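Local coordinates for putative phosphomethylpyrimidine kinase (Bacteroides thetaiotaomicron, PDB 3MBH), which probably phosphorylates pyridoxal and related vitamin B6 vitamers with ATP, as a member of the ribokinase-like kinase superfamily, at residues 96-99 and 100-104. Residues are numbered along the deposited sequence; the frame is centred on the assembly and turned at random.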
ATOM      1  N   SER A  96      35.694   8.362  17.923  0.50 16.16           N
ATOM      2  CA  SER A  96      36.163   7.064  18.407  0.50 16.19           C
ATOM      3  C   SER A  96      35.787   6.833  19.878  0.50 16.58           C
ATOM      4  O   SER A  96      35.324   5.746  20.253  0.50 16.81           O
ATOM      5  CB  SER A  96      37.668   6.926  18.201  0.50 15.98           C
ATOM      6  OG  SER A  96      38.009   7.203  16.860  0.50 15.31           O
ATOM      7  N   ASP A  97      35.977   7.855  20.704  1.00 17.36           N
ATOM      8  CA  ASP A  97      35.588   7.793  22.132  1.00 17.61           C
ATOM      9  C   ASP A  97      34.089   7.662  22.332  1.00 18.01           C
ATOM     10  O   ASP A  97      33.655   6.980  23.255  1.00 17.32           O
ATOM     11  CB  ASP A  97      36.097   9.022  22.891  1.00 17.69           C
ATOM     12  CG  ASP A  97      37.589   8.951  23.164  1.00 19.48           C
ATOM     13  OD1 ASP A  97      38.146   7.849  23.043  1.00 23.38           O
ATOM     14  OD2 ASP A  97      38.217   9.984  23.482  1.00 23.91           O
ATOM     15  N   PHE A  98      33.307   8.312  21.463  1.00 17.93           N
ATOM     16  CA  PHE A  98      31.875   8.238  21.494  1.00 17.19           C
ATOM     17  C   PHE A  98      31.415   6.809  21.253  1.00 17.67           C
ATOM     18  O   PHE A  98      30.634   6.280  22.044  1.00 15.80           O
ATOM     19  CB  PHE A  98      31.275   9.185  20.460  1.00 17.26           C
ATOM     20  CG  PHE A  98      29.796   9.068  20.308  1.00 17.27           C
ATOM     21  CD1 PHE A  98      28.960   9.277  21.372  1.00 17.84           C
ATOM     22  CD2 PHE A  98      29.237   8.714  19.087  1.00 18.37           C
ATOM     23  CE1 PHE A  98      27.572   9.172  21.226  1.00 17.74           C
ATOM     24  CE2 PHE A  98      27.853   8.605  18.925  1.00 17.40           C
ATOM     25  CZ  PHE A  98      27.012   8.820  20.005  1.00 16.77           C
ATOM     26  N   ILE A  99      31.974   6.177  20.224  1.00 16.68           N
ATOM     27  CA  ILE A  99      31.696   4.792  19.903  1.00 17.35           C
ATOM     28  C   ILE A  99      32.110   3.884  21.072  1.00 18.32           C
ATOM     29  O   ILE A  99      31.346   3.000  21.476  1.00 17.64           O
ATOM     30  CB  ILE A  99      32.419   4.352  18.621  1.00 16.38           C
ATOM     31  CG1 ILE A  99      31.821   5.089  17.439  1.00 17.02           C
ATOM     32  CG2 ILE A  99      32.308   2.815  18.444  1.00 17.71           C
ATOM     33  CD1 ILE A  99      32.689   5.089  16.189  1.00 13.60           C
ATOM     34  N   LYS A 100      33.287   4.138  21.643  1.00 18.14           N
ATOM     35  CA  LYS A 100      33.743   3.333  22.771  1.00 18.89           C
ATOM     36  C   LYS A 100      32.748   3.402  23.928  1.00 19.26           C
ATOM     37  O   LYS A 100      32.396   2.376  24.522  1.00 18.26           O
ATOM     38  CB  LYS A 100      35.112   3.763  23.249  1.00 19.16           C
ATOM     39  CG  LYS A 100      35.730   2.854  24.362  1.00 21.83           C
ATOM     40  CD  LYS A 100      37.016   3.450  24.925  1.00 25.63           C
ATOM     41  CE  LYS A 100      36.879   4.936  25.246  1.00 30.97           C
ATOM     42  NZ  LYS A 100      37.917   5.407  26.236  1.00 35.40           N
ATOM     43  N   ASP A 101      32.286   4.605  24.240  1.00 19.87           N
ATOM     44  CA  ASP A 101      31.419   4.808  25.389  1.00 19.99           C
ATOM     45  C   ASP A 101      29.952   4.434  25.153  1.00 20.56           C
ATOM     46  O   ASP A 101      29.209   4.201  26.115  1.00 19.41           O
ATOM     47  CB  ASP A 101      31.482   6.260  25.822  1.00 19.95           C
ATOM     48  CG  ASP A 101      32.860   6.657  26.382  1.00 21.18           C
ATOM     49  OD1 ASP A 101      33.699   5.796  26.678  1.00 23.25           O
ATOM     50  OD2 ASP A 101      33.109   7.863  26.485  1.00 22.35           O
ATOM     51  N   PHE A 102      29.506   4.427  23.904  1.00 20.16           N
ATOM     52  CA  PHE A 102      28.080   4.212  23.666  1.00 21.82           C
ATOM     53  C   PHE A 102      27.773   2.895  23.002  1.00 22.90           C
ATOM     54  O   PHE A 102      26.610   2.563  22.728  1.00 24.04           O
ATOM     55  CB  PHE A 102      27.479   5.375  22.860  1.00 20.72           C
ATOM     56  CG  PHE A 102      27.149   6.577  23.698  1.00 19.39           C
ATOM     57  CD1 PHE A 102      28.130   7.443  24.111  1.00 19.66           C
ATOM     58  CD2 PHE A 102      25.853   6.830  24.098  1.00 20.56           C
ATOM     59  CE1 PHE A 102      27.816   8.574  24.884  1.00 19.08           C
ATOM     60  CE2 PHE A 102      25.541   7.946  24.875  1.00 20.86           C
ATOM     61  CZ  PHE A 102      26.525   8.823  25.248  1.00 19.03           C
ATOM     62  N   ARG A 103      28.795   2.135  22.673  1.00 24.03           N
ATOM     63  CA  ARG A 103      28.487   0.902  21.967  1.00 24.93           C
ATOM     64  C   ARG A 103      27.910  -0.075  22.979  1.00 25.12           C
ATOM     65  O   ARG A 103      28.107   0.055  24.182  1.00 23.97           O
ATOM     66  CB  ARG A 103      29.668   0.324  21.226  1.00 25.28           C
ATOM     67  CG  ARG A 103      30.744  -0.191  22.100  1.00 26.46           C
ATOM     68  CD  ARG A 103      32.015  -0.414  21.234  1.00 28.94           C
ATOM     69  NE  ARG A 103      31.703  -1.285  20.117  1.00 26.43           N
ATOM     70  CZ  ARG A 103      32.285  -1.271  18.922  1.00 27.15           C
ATOM     71  NH1 ARG A 103      33.272  -0.426  18.642  1.00 28.04           N
ATOM     72  NH2 ARG A 103      31.854  -2.124  17.992  1.00 26.53           N
ATOM     73  N   GLN A 104      27.108  -0.989  22.481  1.00 26.56           N
ATOM     74  CA  GLN A 104      26.552  -2.039  23.318  1.00 28.28           C
ATOM     75  C   GLN A 104      26.965  -3.331  22.669  1.00 28.69           C
ATOM     76  O   GLN A 104      27.520  -3.331  21.571  1.00 28.87           O
ATOM     77  CB  GLN A 104      25.024  -1.883  23.431  1.00 29.56           C
ATOM     78  CG  GLN A 104      24.660  -0.634  24.213  1.00 32.25           C
ATOM     79  CD  GLN A 104      23.177  -0.341  24.250  1.00 36.85           C
ATOM     80  OE1 GLN A 104      22.624   0.318  23.354  1.00 37.81           O
ATOM     81  NE2 GLN A 104      22.530  -0.774  25.327  1.00 38.69           N
TER
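S96 O accepts a hydrogen bond from K100 N at 2.9 Å, one turn of the helix that links parallel strands 80-83 and 108-111 in a beta-alpha-beta unit of this ribokinase-like fold. Residues 96-102, at its C-terminal end, are a worked example of side chains meeting three and four residues apart. D97 O receives D101 N, while the D97 side chain, which binds zinc in a crystal structure of this protein though not in this chain, runs alongside that of K100; OD1 and NZ, 4.0 Å apart, are too distant for a salt bridge. The D101 carboxylate instead forms a salt bridge with K72 on helix 64-73. F98 carries the buried side: with CG anti to the backbone N (chi1 173°), its ring reaches forward along the helix to F102. CE1 of F98 sits over one face of the F102 ring, offset toward the rim, and the ring planes meet obliquely at 43°. Both phenylalanines also pack on I68 and I81, filling the seam between helix 64-73 and the sheet, and F102 touches W71 too. With an alanine here, the F98 ring would probably lose the face it lies over, and a gap would open beside I68 and W71. I99 packs against L136 of helix 127-136, and its O accepts a weak hydrogen bond from R103 N, where the chain leaves helical geometry. With CG between the backbone N and the carbonyl carbon (chi1 68°), the arginine chain folds back past that oxygen, and a bend at chi3 brings NH1, hydrogen-bonded to K139 O, to 3.4 Å from I99 CG2.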